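Condensin complex subunit 3 (Schizosaccharomyces pombe, PDB 5OQR) forms the regulatory HEAT-repeat subunit of condensin, the complex required to convert interphase chromatin into condensed, mitotic-like chromosomes. Local coordinates at residues V96-C101 / E134-L139; K226-L231 / E267-S272; E429-G434 / L460-Y465; F729-L734 / S771-F776. One frame throughout, in Å; residues are numbered along the deposited sequence.

Contact 1. Residues V96-C101 / E134-L139; sequences VRYRCC and ESIVRL
Arg97 leans toward residues 134-139 and rests the aliphatic root of its side chain on Val137, with CB 4.1 Å from CG2. Farther out the chain bends at chi3 (-56°) and brings NH2 to 4.4 Å from CG of Glu134. The carboxylate of Glu134 is not in contact with the guanidinium of Arg97, whose salt bridge goes to Asp132 instead; a long arginine thus serves both an apolar surface and a charged border. Next comes Tyr98, with CG roughly anti to its own nitrogen (chi1 153°). Its side chain crosses that of Ile136 at about a right angle: CB of Tyr98 lies 4.0 Å from CD1 of Ile136, while ring atom CD1 of Tyr98 brings the ring edge within 3.8 Å of the carbonyl O of Ile136. One turn beyond Arg97, Cys101 adds its compact sulfur, with SG 4.2 Å from CG1 of Val137. The branched valine suits its place because its two methyls divide the work, CG2 serving Arg97 and Tyr98 and CG1 serving Cys101. The short helical segments run almost parallel, at 14° with their axes 8.5 Å apart, and belong to HEAT 2 and HEAT 3; this is the stacking of successive repeats that builds an alpha-solenoid.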
loop_
_atom_site.group_PDB
_atom_site.type_symbol
_atom_site.label_atom_id
_atom_site.label_comp_id
_atom_site.label_asym_id
_atom_site.label_seq_id
_atom_site.Cartn_x
_atom_site.Cartn_y
_atom_site.Cartn_z
ATOM N N VAL A 96 -30.642 18.657 16.759
ATOM C CA VAL A 96 -32.011 18.582 16.259
ATOM C C VAL A 96 -32.020 18.012 14.849
ATOM O O VAL A 96 -32.902 17.228 14.483
ATOM C CB VAL A 96 -32.678 19.970 16.321
ATOM C CG1 VAL A 96 -34.017 19.970 15.584
ATOM C CG2 VAL A 96 -32.880 20.383 17.769
ATOM N N ARG A 97 -31.036 18.396 14.033
ATOM C CA ARG A 97 -30.894 17.798 12.710
ATOM C C ARG A 97 -30.418 16.354 12.810
ATOM O O ARG A 97 -30.896 15.483 12.074
ATOM C CB ARG A 97 -29.920 18.618 11.868
ATOM C CG ARG A 97 -30.579 19.609 10.925
ATOM C CD ARG A 97 -29.530 20.394 10.160
ATOM N NE ARG A 97 -28.602 21.064 11.065
ATOM C CZ ARG A 97 -27.427 21.564 10.701
ATOM N NH1 ARG A 97 -27.023 21.469 9.442
ATOM N NH2 ARG A 97 -26.653 22.154 11.601
ATOM N N TYR A 98 -29.472 16.084 13.712
ATOM C CA TYR A 98 -28.933 14.735 13.844
ATOM C C TYR A 98 -29.969 13.782 14.424
ATOM O O TYR A 98 -30.097 12.643 13.962
ATOM C CB TYR A 98 -27.672 14.767 14.708
ATOM C CG TYR A 98 -27.383 13.486 15.452
ATOM C CD1 TYR A 98 -26.832 12.392 14.801
ATOM C CD2 TYR A 98 -27.644 13.376 16.810
ATOM C CE1 TYR A 98 -26.560 11.221 15.480
ATOM C CE2 TYR A 98 -27.376 12.210 17.498
ATOM C CZ TYR A 98 -26.833 11.135 16.828
ATOM O OH TYR A 98 -26.563 9.971 17.509
ATOM N N ARG A 99 -30.722 14.227 15.432
ATOM C CA ARG A 99 -31.779 13.385 15.982
ATOM C C ARG A 99 -32.879 13.148 14.956
ATOM O O ARG A 99 -33.357 12.019 14.801
ATOM C CB ARG A 99 -32.355 14.019 17.249
ATOM C CG ARG A 99 -31.368 14.125 18.407
ATOM C CD ARG A 99 -30.937 12.759 18.916
ATOM N NE ARG A 99 -30.038 12.863 20.062
ATOM C CZ ARG A 99 -29.359 11.842 20.577
ATOM N NH1 ARG A 99 -29.466 10.629 20.048
ATOM N NH2 ARG A 99 -28.566 12.035 21.621
ATOM N N CYS A 100 -33.292 14.197 14.243
ATOM C CA CYS A 100 -34.314 14.033 13.214
ATOM C C CYS A 100 -33.901 12.972 12.201
ATOM O O CYS A 100 -34.666 12.046 11.908
ATOM C CB CYS A 100 -34.578 15.369 12.519
ATOM S SG CYS A 100 -35.683 16.477 13.423
ATOM N N CYS A 101 -32.689 13.091 11.656
ATOM C CA CYS A 101 -32.195 12.071 10.739
ATOM C C CYS A 101 -32.074 10.724 11.436
ATOM O O CYS A 101 -32.397 9.682 10.853
ATOM C CB CYS A 101 -30.846 12.497 10.160
ATOM S SG CYS A 101 -30.933 13.926 9.062
ATOM N N GLU A 134 -22.070 19.302 9.426
ATOM C CA GLU A 134 -21.616 18.442 10.507
ATOM C C GLU A 134 -21.544 16.997 10.032
ATOM O O GLU A 134 -22.379 16.545 9.243
ATOM C CB GLU A 134 -22.559 18.559 11.705
ATOM C CG GLU A 134 -22.835 19.993 12.121
ATOM C CD GLU A 134 -21.572 20.746 12.481
ATOM O OE1 GLU A 134 -21.096 20.593 13.625
ATOM O OE2 GLU A 134 -21.049 21.481 11.617
ATOM N N SER A 135 -20.536 16.274 10.520
ATOM C CA SER A 135 -20.339 14.895 10.088
ATOM C C SER A 135 -21.417 13.978 10.652
ATOM O O SER A 135 -21.866 13.047 9.972
ATOM C CB SER A 135 -18.952 14.413 10.507
ATOM O OG SER A 135 -18.809 14.439 11.917
ATOM N N ILE A 136 -21.849 14.226 11.890
ATOM C CA ILE A 136 -22.831 13.352 12.527
ATOM C C ILE A 136 -24.142 13.368 11.754
ATOM O O ILE A 136 -24.818 12.340 11.629
ATOM C CB ILE A 136 -23.033 13.761 13.998
ATOM C CG1 ILE A 136 -23.577 15.193 14.089
ATOM C CG2 ILE A 136 -21.721 13.617 14.761
ATOM C CD1 ILE A 136 -23.816 15.688 15.503
ATOM N N VAL A 137 -24.521 14.529 11.220
ATOM C CA VAL A 137 -25.766 14.629 10.466
ATOM C C VAL A 137 -25.675 13.805 9.188
ATOM O O VAL A 137 -26.598 13.061 8.840
ATOM C CB VAL A 137 -26.092 16.102 10.165
ATOM C CG1 VAL A 137 -27.386 16.219 9.361
ATOM C CG2 VAL A 137 -26.195 16.901 11.457
ATOM N N ARG A 138 -24.562 13.936 8.465
ATOM C CA ARG A 138 -24.369 13.160 7.245
ATOM C C ARG A 138 -24.466 11.667 7.526
ATOM O O ARG A 138 -25.133 10.926 6.795
ATOM C CB ARG A 138 -23.016 13.500 6.625
ATOM C CG ARG A 138 -22.960 14.866 5.966
ATOM C CD ARG A 138 -21.554 15.170 5.486
ATOM N NE ARG A 138 -20.737 15.750 6.550
ATOM C CZ ARG A 138 -19.409 15.697 6.598
ATOM N NH1 ARG A 138 -18.725 15.074 5.648
ATOM N NH2 ARG A 138 -18.761 16.261 7.609
ATOM N N LEU A 139 -23.800 11.208 8.586
ATOM C CA LEU A 139 -23.827 9.794 8.939
ATOM C C LEU A 139 -25.258 9.276 8.997
ATOM O O LEU A 139 -25.624 8.334 8.287
ATOM C CB LEU A 139 -23.118 9.585 10.281
ATOM C CG LEU A 139 -22.577 8.184 10.586
ATOM C CD1 LEU A 139 -21.790 8.213 11.885
ATOM C CD2 LEU A 139 -23.681 7.138 10.660
#

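Contact 2. Residues K226-L231 / E267-S272; sequences KRVRIL and ERLDVS
Arg227 and Arg268 lie side by side and point the same way, but their guanidinium planes stand 83° apart. The chain of Arg227 runs extended from CG to NE, which carries its group out to the loop edge-on: NH1 gives a hydrogen bond of 2.9 Å to the carbonyl O of Arg268, with an N-H...O angle of 154° and the oxygen lying in the guanidinium plane. A water accepts from NE of Arg268 at 2.8 Å and also sits beside NH1 of Arg227, too close in the model for that second bond to be sure; it lies where two like charges come near. In this alpha-solenoid the contact joins helix 224-235 of HEAT 5 to the loop between helices 262-266 and 275-288. Since NE and NH2 of Arg227 donate to the carbonyls of Leu222 and Arg220, an alanine here would probably take this donor from three backbone oxygens and leave the loop less firmly tied to the helix. A leucine suits position 269, its branched end meeting apolar atoms of two residues: CD2 of Leu269 lies 4.1 Å from CB of Arg227 and 4.1 Å from CD1 of Leu231. The two leucine side chains cross at about a right angle. Beside them, CG2 of Val228 comes within 3.7 Å of the carbonyl O of Leu269.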
loop_
_atom_site.group_PDB
_atom_site.type_symbol
_atom_site.label_atom_id
_atom_site.label_comp_id
_atom_site.label_asym_id
_atom_site.label_seq_id
_atom_site.Cartn_x
_atom_site.Cartn_y
_atom_site.Cartn_z
ATOM N N LYS A 226 -10.873 -8.719 -11.060
ATOM C CA LYS A 226 -11.393 -8.195 -9.803
ATOM C C LYS A 226 -11.109 -9.157 -8.655
ATOM O O LYS A 226 -10.673 -8.738 -7.580
ATOM C CB LYS A 226 -12.895 -7.932 -9.925
ATOM C CG LYS A 226 -13.247 -6.645 -10.654
ATOM C CD LYS A 226 -14.749 -6.423 -10.678
ATOM C CE LYS A 226 -15.126 -5.206 -11.504
ATOM N NZ LYS A 226 -15.168 -5.505 -12.962
ATOM N N ARG A 227 -11.346 -10.453 -8.875
ATOM C CA ARG A 227 -11.069 -11.449 -7.845
ATOM C C ARG A 227 -9.626 -11.364 -7.371
ATOM O O ARG A 227 -9.349 -11.473 -6.173
ATOM C CB ARG A 227 -11.351 -12.852 -8.378
ATOM C CG ARG A 227 -12.723 -13.048 -8.993
ATOM C CD ARG A 227 -12.782 -14.367 -9.737
ATOM N NE ARG A 227 -13.996 -14.505 -10.535
ATOM C CZ ARG A 227 -14.198 -15.465 -11.430
ATOM N NH1 ARG A 227 -13.262 -16.377 -11.653
ATOM N NH2 ARG A 227 -15.335 -15.511 -12.108
ATOM N N VAL A 228 -8.691 -11.176 -8.302
ATOM C CA VAL A 228 -7.276 -11.164 -7.946
ATOM C C VAL A 228 -6.912 -9.860 -7.251
ATOM O O VAL A 228 -6.144 -9.851 -6.281
ATOM C CB VAL A 228 -6.415 -11.401 -9.200
ATOM C CG1 VAL A 228 -4.931 -11.273 -8.879
ATOM C CG2 VAL A 228 -6.710 -12.768 -9.783
ATOM N N ARG A 229 -7.450 -8.739 -7.730
ATOM C CA ARG A 229 -7.136 -7.456 -7.116
ATOM C C ARG A 229 -7.637 -7.408 -5.679
ATOM O O ARG A 229 -6.987 -6.824 -4.804
ATOM C CB ARG A 229 -7.738 -6.322 -7.945
ATOM C CG ARG A 229 -7.064 -4.977 -7.722
ATOM C CD ARG A 229 -7.247 -4.036 -8.907
ATOM N NE ARG A 229 -8.633 -3.584 -9.055
ATOM C CZ ARG A 229 -9.459 -3.930 -10.040
ATOM N NH1 ARG A 229 -9.069 -4.744 -11.012
ATOM N NH2 ARG A 229 -10.695 -3.445 -10.059
ATOM N N ILE A 230 -8.786 -8.032 -5.413
ATOM C CA ILE A 230 -9.300 -8.118 -4.048
ATOM C C ILE A 230 -8.296 -8.832 -3.152
ATOM O O ILE A 230 -7.836 -8.289 -2.141
ATOM C CB ILE A 230 -10.665 -8.829 -4.032
ATOM C CG1 ILE A 230 -11.716 -7.971 -4.736
ATOM C CG2 ILE A 230 -11.106 -9.130 -2.599
ATOM C CD1 ILE A 230 -13.019 -8.683 -4.987
ATOM N N LEU A 231 -7.950 -10.070 -3.510
ATOM C CA LEU A 231 -7.079 -10.872 -2.659
ATOM C C LEU A 231 -5.707 -10.231 -2.510
ATOM O O LEU A 231 -5.109 -10.274 -1.430
ATOM C CB LEU A 231 -6.955 -12.284 -3.228
ATOM C CG LEU A 231 -8.272 -13.034 -3.433
ATOM C CD1 LEU A 231 -8.007 -14.386 -4.070
ATOM C CD2 LEU A 231 -9.016 -13.195 -2.118
ATOM N N GLU A 267 -8.698 -22.610 -10.119
ATOM C CA GLU A 267 -8.959 -22.491 -11.547
ATOM C C GLU A 267 -9.700 -21.208 -11.897
ATOM O O GLU A 267 -9.733 -20.829 -13.071
ATOM C CB GLU A 267 -9.752 -23.701 -12.034
ATOM C CG GLU A 267 -9.017 -25.017 -11.854
ATOM C CD GLU A 267 -9.847 -26.214 -12.264
ATOM O OE1 GLU A 267 -10.895 -26.016 -12.915
ATOM O OE2 GLU A 267 -9.455 -27.352 -11.932
ATOM N N ARG A 268 -10.287 -20.532 -10.910
ATOM C CA ARG A 268 -10.989 -19.277 -11.130
ATOM C C ARG A 268 -10.119 -18.066 -10.821
ATOM O O ARG A 268 -10.642 -16.957 -10.671
ATOM C CB ARG A 268 -12.265 -19.235 -10.289
ATOM C CG ARG A 268 -13.267 -20.340 -10.595
ATOM C CD ARG A 268 -14.108 -20.028 -11.825
ATOM N NE ARG A 268 -13.348 -20.131 -13.069
ATOM C CZ ARG A 268 -13.134 -21.265 -13.730
ATOM N NH1 ARG A 268 -13.615 -22.412 -13.270
ATOM N NH2 ARG A 268 -12.431 -21.255 -14.854
ATOM N N LEU A 269 -8.804 -18.254 -10.717
ATOM C CA LEU A 269 -7.885 -17.164 -10.428
ATOM C C LEU A 269 -6.815 -16.977 -11.494
ATOM O O LEU A 269 -5.989 -16.067 -11.362
ATOM C CB LEU A 269 -7.207 -17.387 -9.070
ATOM C CG LEU A 269 -8.126 -17.418 -7.848
ATOM C CD1 LEU A 269 -7.317 -17.724 -6.604
ATOM C CD2 LEU A 269 -8.872 -16.104 -7.688
ATOM N N ASP A 270 -6.805 -17.799 -12.539
ATOM C CA ASP A 270 -5.832 -17.686 -13.623
ATOM C C ASP A 270 -4.410 -17.621 -13.065
ATOM O O ASP A 270 -3.671 -16.655 -13.256
ATOM C CB ASP A 270 -6.142 -16.466 -14.492
ATOM C CG ASP A 270 -5.417 -16.499 -15.820
ATOM O OD1 ASP A 270 -5.175 -15.416 -16.392
ATOM O OD2 ASP A 270 -5.095 -17.608 -16.293
ATOM N N VAL A 271 -4.034 -18.698 -12.370
ATOM C CA VAL A 271 -2.810 -18.694 -11.576
ATOM C C VAL A 271 -1.580 -18.497 -12.449
ATOM O O VAL A 271 -0.587 -17.906 -12.008
ATOM C CB VAL A 271 -2.713 -19.993 -10.752
ATOM C CG1 VAL A 271 -3.908 -20.116 -9.825
ATOM C CG2 VAL A 271 -2.611 -21.211 -11.660
ATOM N N SER A 272 -1.609 -18.992 -13.687
ATOM C CA SER A 272 -0.445 -18.848 -14.556
ATOM C C SER A 272 -0.130 -17.383 -14.827
ATOM O O SER A 272 1.030 -17.034 -15.067
ATOM C CB SER A 272 -0.670 -19.601 -15.867
ATOM O OG SER A 272 -1.922 -19.274 -16.439
HETATM O O HOH W 1 -12.970 -17.483 -13.814
#

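Contact 3. Residues E429-G434 / L460-Y465; sequences EVFEQG and LRCLSY
The helical segments 429-434 and 460-465 run antiparallel, at 170° with their axes 9.8 Å apart, the nearest CA atoms being those of Phe431 and Cys462, 6.6 Å from each other. Cys462 fills this middle position: with SG beside its own nitrogen and anti to the carbonyl carbon (chi1 -71°), the sulfur reaches across to the edge of the Phe431 ring, 3.9 Å from CD1. This is a sulfur-aromatic contact made near the ring plane, SG standing 79° off the ring normal. A small, polarisable thiol suits the place where the two backbones come close. Such antiparallel pairing of neighbouring helices is the basic construction of an alpha-solenoid, here between helices 416-434 and 457-471, with helix 480-495 covering Phe431 and Cys462 through Leu490. Val430 points toward the partner helix and meets three residues with its branched end. CG1 touches SG of Cys462 and also lies 4.1 Å from CD of Arg461; the valine and arginine side chains cross at about a right angle, so that the arginine contributes its hydrocarbon part. CG2 turns to the ring of Tyr465, 4.2 Å from CE2. That tyrosine combines an apolar ring at the interface with a hydroxyl that is hydrogen-bonded to the carbonyl O of Leu392, which settles its polar end away from the valine.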
loop_
_atom_site.group_PDB
_atom_site.type_symbol
_atom_site.label_atom_id
_atom_site.label_comp_id
_atom_site.label_asym_id
_atom_site.label_seq_id
_atom_site.Cartn_x
_atom_site.Cartn_y
_atom_site.Cartn_z
ATOM N N GLU A 429 28.443 -26.643 -26.781
ATOM C CA GLU A 429 27.706 -27.587 -27.612
ATOM C C GLU A 429 26.524 -26.908 -28.293
ATOM O O GLU A 429 26.295 -27.097 -29.492
ATOM C CB GLU A 429 27.241 -28.770 -26.766
ATOM C CG GLU A 429 28.385 -29.605 -26.214
ATOM C CD GLU A 429 27.911 -30.747 -25.335
ATOM O OE1 GLU A 429 26.690 -30.843 -25.087
ATOM O OE2 GLU A 429 28.760 -31.550 -24.892
ATOM N N VAL A 430 25.762 -26.110 -27.543
ATOM C CA VAL A 430 24.663 -25.361 -28.144
ATOM C C VAL A 430 25.192 -24.384 -29.181
ATOM O O VAL A 430 24.502 -24.060 -30.154
ATOM C CB VAL A 430 23.851 -24.636 -27.053
ATOM C CG1 VAL A 430 22.685 -23.871 -27.668
ATOM C CG2 VAL A 430 23.346 -25.627 -26.017
ATOM N N PHE A 431 26.419 -23.897 -28.992
ATOM C CA PHE A 431 27.010 -22.973 -29.950
ATOM C C PHE A 431 27.442 -23.690 -31.222
ATOM O O PHE A 431 27.366 -23.114 -32.313
ATOM C CB PHE A 431 28.198 -22.261 -29.304
ATOM C CG PHE A 431 28.713 -21.090 -30.090
ATOM C CD1 PHE A 431 27.902 -19.998 -30.344
ATOM C CD2 PHE A 431 30.019 -21.071 -30.550
ATOM C CE1 PHE A 431 28.378 -18.917 -31.059
ATOM C CE2 PHE A 431 30.500 -19.992 -31.263
ATOM C CZ PHE A 431 29.679 -18.912 -31.516
ATOM N N GLU A 432 27.892 -24.942 -31.106
ATOM C CA GLU A 432 28.285 -25.705 -32.286
ATOM C C GLU A 432 27.086 -25.993 -33.182
ATOM O O GLU A 432 27.196 -25.932 -34.412
ATOM C CB GLU A 432 28.962 -27.009 -31.865
ATOM C CG GLU A 432 30.359 -26.825 -31.295
ATOM C CD GLU A 432 30.941 -28.111 -30.733
ATOM O OE1 GLU A 432 32.181 -28.209 -30.628
ATOM O OE2 GLU A 432 30.157 -29.027 -30.401
ATOM N N GLN A 433 25.935 -26.313 -32.586
ATOM C CA GLN A 433 24.729 -26.570 -33.365
ATOM C C GLN A 433 24.488 -25.462 -34.383
ATOM O O GLN A 433 24.419 -25.709 -35.592
ATOM C CB GLN A 433 23.520 -26.702 -32.439
ATOM C CG GLN A 433 23.425 -28.021 -31.697
ATOM C CD GLN A 433 22.046 -28.246 -31.104
ATOM O OE1 GLN A 433 21.872 -28.237 -29.886
ATOM N NE2 GLN A 433 21.057 -28.445 -31.968
ATOM N N GLY A 434 24.366 -24.224 -33.903
ATOM C CA GLY A 434 24.030 -23.111 -34.771
ATOM C C GLY A 434 25.020 -22.877 -35.891
ATOM O O GLY A 434 24.694 -22.180 -36.858
ATOM N N LEU A 460 21.287 -15.830 -29.324
ATOM C CA LEU A 460 20.568 -15.257 -28.193
ATOM C C LEU A 460 20.355 -16.279 -27.086
ATOM O O LEU A 460 20.365 -15.921 -25.904
ATOM C CB LEU A 460 19.228 -14.689 -28.653
ATOM C CG LEU A 460 19.283 -13.350 -29.387
ATOM C CD1 LEU A 460 17.923 -13.012 -29.965
ATOM C CD2 LEU A 460 19.754 -12.240 -28.458
ATOM N N ARG A 461 20.150 -17.547 -27.440
ATOM C CA ARG A 461 20.040 -18.577 -26.413
ATOM C C ARG A 461 21.375 -18.790 -25.715
ATOM O O ARG A 461 21.419 -18.996 -24.499
ATOM C CB ARG A 461 19.547 -19.887 -27.023
ATOM C CG ARG A 461 19.148 -20.927 -25.984
ATOM C CD ARG A 461 18.997 -22.307 -26.594
ATOM N NE ARG A 461 18.365 -22.253 -27.905
ATOM C CZ ARG A 461 17.078 -21.991 -28.105
ATOM N NH1 ARG A 461 16.595 -21.961 -29.339
ATOM N NH2 ARG A 461 16.276 -21.750 -27.076
ATOM N N CYS A 462 22.472 -18.750 -26.471
ATOM C CA CYS A 462 23.790 -18.891 -25.866
ATOM C C CYS A 462 24.049 -17.768 -24.874
ATOM O O CYS A 462 24.403 -18.015 -23.718
ATOM C CB CYS A 462 24.867 -18.914 -26.952
ATOM S SG CYS A 462 24.892 -20.423 -27.936
ATOM N N LEU A 463 23.862 -16.521 -25.309
ATOM C CA LEU A 463 24.064 -15.386 -24.418
ATOM C C LEU A 463 23.161 -15.465 -23.197
ATOM O O LEU A 463 23.560 -15.048 -22.106
ATOM C CB LEU A 463 23.824 -14.081 -25.173
ATOM C CG LEU A 463 24.823 -13.752 -26.284
ATOM C CD1 LEU A 463 24.349 -12.552 -27.082
ATOM C CD2 LEU A 463 26.204 -13.493 -25.705
ATOM N N SER A 464 21.946 -15.990 -23.356
ATOM C CA SER A 464 21.087 -16.208 -22.199
ATOM C C SER A 464 21.697 -17.215 -21.237
ATOM O O SER A 464 21.512 -17.100 -20.021
ATOM C CB SER A 464 19.706 -16.675 -22.654
ATOM O OG SER A 464 19.082 -15.686 -23.449
ATOM N N TYR A 465 22.419 -18.211 -21.754
ATOM C CA TYR A 465 23.129 -19.139 -20.881
ATOM C C TYR A 465 24.329 -18.463 -20.235
ATOM O O TYR A 465 24.643 -18.723 -19.070
ATOM C CB TYR A 465 23.584 -20.371 -21.665
ATOM C CG TYR A 465 22.492 -21.349 -22.038
ATOM C CD1 TYR A 465 21.161 -20.961 -22.101
ATOM C CD2 TYR A 465 22.799 -22.671 -22.324
ATOM C CE1 TYR A 465 20.172 -21.863 -22.444
ATOM C CE2 TYR A 465 21.819 -23.576 -22.666
ATOM C CZ TYR A 465 20.509 -23.167 -22.726
ATOM O OH TYR A 465 19.534 -24.073 -23.066
#

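Contact 4. Residues F729-L734 / S771-F776; sequences FMISLL and SILAKF
Ile772 pushes CG2 into the hollow between Ile731 and Leu734, which stand about one helical turn apart on the facing helix. That methyl lies 3.6 Å from the carbonyl O of Ile731 and 4.3 Å from CB of Leu734, while CD1 of Ile772 comes down on the backbone at CA of Ser732. In return Ile731 offers a bump of its own: its CG2, anti to the backbone nitrogen, fits between CG2 of Ile772 and CG of Leu773, 4.1 Å from the latter. Leu734 is the forked piece. CD1 meets CD2 of Leu773 at 3.7 Å, and CD2 sits over one face of the Phe776 ring, 4.1 Å from its centroid and 14° off the normal, as a CH-pi contact. Phe776 has CG anti to its nitrogen (chi1 -167°), which carries the ring across the leucine at about a right angle. Ala711 and Phe715 of helix 706-717 also touch that ring, so an alanine in its place would probably open a gap between three helices and leave CD2 of Leu734 without the face it covers. The segments cross at 31°, joining helix 725-736 of HEAT 9 to the last helix, 767-785. With branched aliphatic chains and one ring doing the joining, the contact depends on fit and on the exclusion of water rather than on directed polar bonds.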
loop_
_atom_site.group_PDB
_atom_site.type_symbol
_atom_site.label_atom_id
_atom_site.label_comp_id
_atom_site.label_asym_id
_atom_site.label_seq_id
_atom_site.Cartn_x
_atom_site.Cartn_y
_atom_site.Cartn_z
ATOM N N PHE A 729 6.300 32.191 5.045
ATOM C CA PHE A 729 6.143 30.752 5.204
ATOM C C PHE A 729 7.341 30.140 5.917
ATOM O O PHE A 729 7.180 29.244 6.753
ATOM C CB PHE A 729 5.936 30.094 3.843
ATOM C CG PHE A 729 5.792 28.609 3.917
ATOM C CD1 PHE A 729 6.791 27.780 3.442
ATOM C CD2 PHE A 729 4.669 28.040 4.487
ATOM C CE1 PHE A 729 6.663 26.411 3.521
ATOM C CE2 PHE A 729 4.535 26.672 4.571
ATOM C CZ PHE A 729 5.534 25.856 4.092
ATOM N N MET A 730 8.551 30.605 5.603
ATOM C CA MET A 730 9.732 30.071 6.269
ATOM C C MET A 730 9.698 30.347 7.763
ATOM O O MET A 730 10.172 29.526 8.556
ATOM C CB MET A 730 10.997 30.659 5.645
ATOM C CG MET A 730 11.153 30.361 4.161
ATOM S SD MET A 730 11.109 28.599 3.773
ATOM C CE MET A 730 12.670 28.056 4.456
ATOM N N ILE A 731 9.141 31.491 8.170
ATOM C CA ILE A 731 9.001 31.788 9.591
ATOM C C ILE A 731 7.951 30.883 10.217
ATOM O O ILE A 731 8.083 30.463 11.370
ATOM C CB ILE A 731 8.665 33.279 9.789
ATOM C CG1 ILE A 731 9.869 34.142 9.413
ATOM C CG2 ILE A 731 8.253 33.571 11.236
ATOM C CD1 ILE A 731 9.541 35.607 9.227
ATOM N N SER A 732 6.894 30.567 9.465
ATOM C CA SER A 732 5.857 29.667 9.960
ATOM C C SER A 732 6.439 28.358 10.474
ATOM O O SER A 732 5.881 27.749 11.393
ATOM C CB SER A 732 4.844 29.383 8.851
ATOM O OG SER A 732 5.478 28.806 7.724
ATOM N N LEU A 733 7.558 27.912 9.902
ATOM C CA LEU A 733 8.119 26.621 10.283
ATOM C C LEU A 733 8.725 26.653 11.678
ATOM O O LEU A 733 8.730 25.629 12.370
ATOM C CB LEU A 733 9.167 26.194 9.257
ATOM C CG LEU A 733 8.676 26.222 7.809
ATOM C CD1 LEU A 733 9.806 25.890 6.861
ATOM C CD2 LEU A 733 7.507 25.268 7.620
ATOM N N LEU A 734 9.237 27.809 12.110
ATOM C CA LEU A 734 9.813 27.912 13.447
ATOM C C LEU A 734 8.809 27.514 14.520
ATOM O O LEU A 734 9.197 26.982 15.564
ATOM C CB LEU A 734 10.312 29.334 13.690
ATOM C CG LEU A 734 11.558 29.741 12.905
ATOM C CD1 LEU A 734 11.668 31.248 12.838
ATOM C CD2 LEU A 734 12.803 29.147 13.537
ATOM N N SER A 771 4.749 37.568 15.938
ATOM C CA SER A 771 4.290 36.785 17.081
ATOM C C SER A 771 5.001 35.439 17.148
ATOM O O SER A 771 5.339 34.965 18.238
ATOM C CB SER A 771 2.777 36.591 17.004
ATOM O OG SER A 771 2.280 35.981 18.182
ATOM N N ILE A 772 5.236 34.808 15.997
ATOM C CA ILE A 772 5.967 33.545 15.980
ATOM C C ILE A 772 7.405 33.760 16.430
ATOM O O ILE A 772 7.941 32.985 17.231
ATOM C CB ILE A 772 5.904 32.911 14.578
ATOM C CG1 ILE A 772 4.457 32.598 14.197
ATOM C CG2 ILE A 772 6.738 31.632 14.524
ATOM C CD1 ILE A 772 4.267 32.313 12.724
ATOM N N LEU A 773 8.052 34.811 15.926
ATOM C CA LEU A 773 9.430 35.083 16.317
ATOM C C LEU A 773 9.532 35.405 17.800
ATOM O O LEU A 773 10.465 34.962 18.476
ATOM C CB LEU A 773 9.992 36.229 15.478
ATOM C CG LEU A 773 10.233 35.919 14.000
ATOM C CD1 LEU A 773 10.646 37.174 13.258
ATOM C CD2 LEU A 773 11.288 34.834 13.833
ATOM N N ALA A 774 8.576 36.172 18.329
ATOM C CA ALA A 774 8.606 36.512 19.747
ATOM C C ALA A 774 8.388 35.280 20.613
ATOM O O ALA A 774 9.081 35.088 21.617
ATOM C CB ALA A 774 7.551 37.572 20.052
ATOM N N LYS A 775 7.430 34.434 20.241
ATOM C CA LYS A 775 7.189 33.216 21.004
ATOM C C LYS A 775 8.381 32.271 20.931
ATOM O O LYS A 775 8.677 31.572 21.905
ATOM C CB LYS A 775 5.928 32.531 20.491
ATOM C CG LYS A 775 5.253 31.625 21.505
ATOM C CD LYS A 775 3.932 31.089 20.975
ATOM C CE LYS A 775 2.884 32.188 20.846
ATOM N NZ LYS A 775 2.286 32.227 19.483
ATOM N N PHE A 776 9.071 32.237 19.790
ATOM C CA PHE A 776 10.265 31.412 19.664
ATOM C C PHE A 776 11.413 31.984 20.484
ATOM O O PHE A 776 12.127 31.241 21.167
ATOM C CB PHE A 776 10.657 31.300 18.190
ATOM C CG PHE A 776 11.676 30.238 17.912
ATOM C CD1 PHE A 776 11.284 28.935 17.670
ATOM C CD2 PHE A 776 13.024 30.541 17.888
ATOM C CE1 PHE A 776 12.216 27.953 17.412
ATOM C CE2 PHE A 776 13.962 29.565 17.631
ATOM C CZ PHE A 776 13.558 28.269 17.391
#

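Overall arrangement
The four contacts follow one another along the chain without interleaving, each joining parts of an all-helical solenoid with no strands. Contact 1 stacks HEAT 2 on HEAT 3, contact 2 ties HEAT 5 to a loop farther on, contact 3 pairs helices 416-434 and 457-471, and contact 4 secures the C-terminal helix to HEAT 9. None touches another. Their centres lie about 41 Å apart from contact 1 to 2 and about 37 Å from 2 to 3, yet the centre of contact 4 is only about 39 Å from that of contact 1, whereas those of contacts 1 and 3 are about 74 Å apart. Each contact is local, and the distances are consistent with a solenoid that curves back, bringing contact 4 nearer to contact 1.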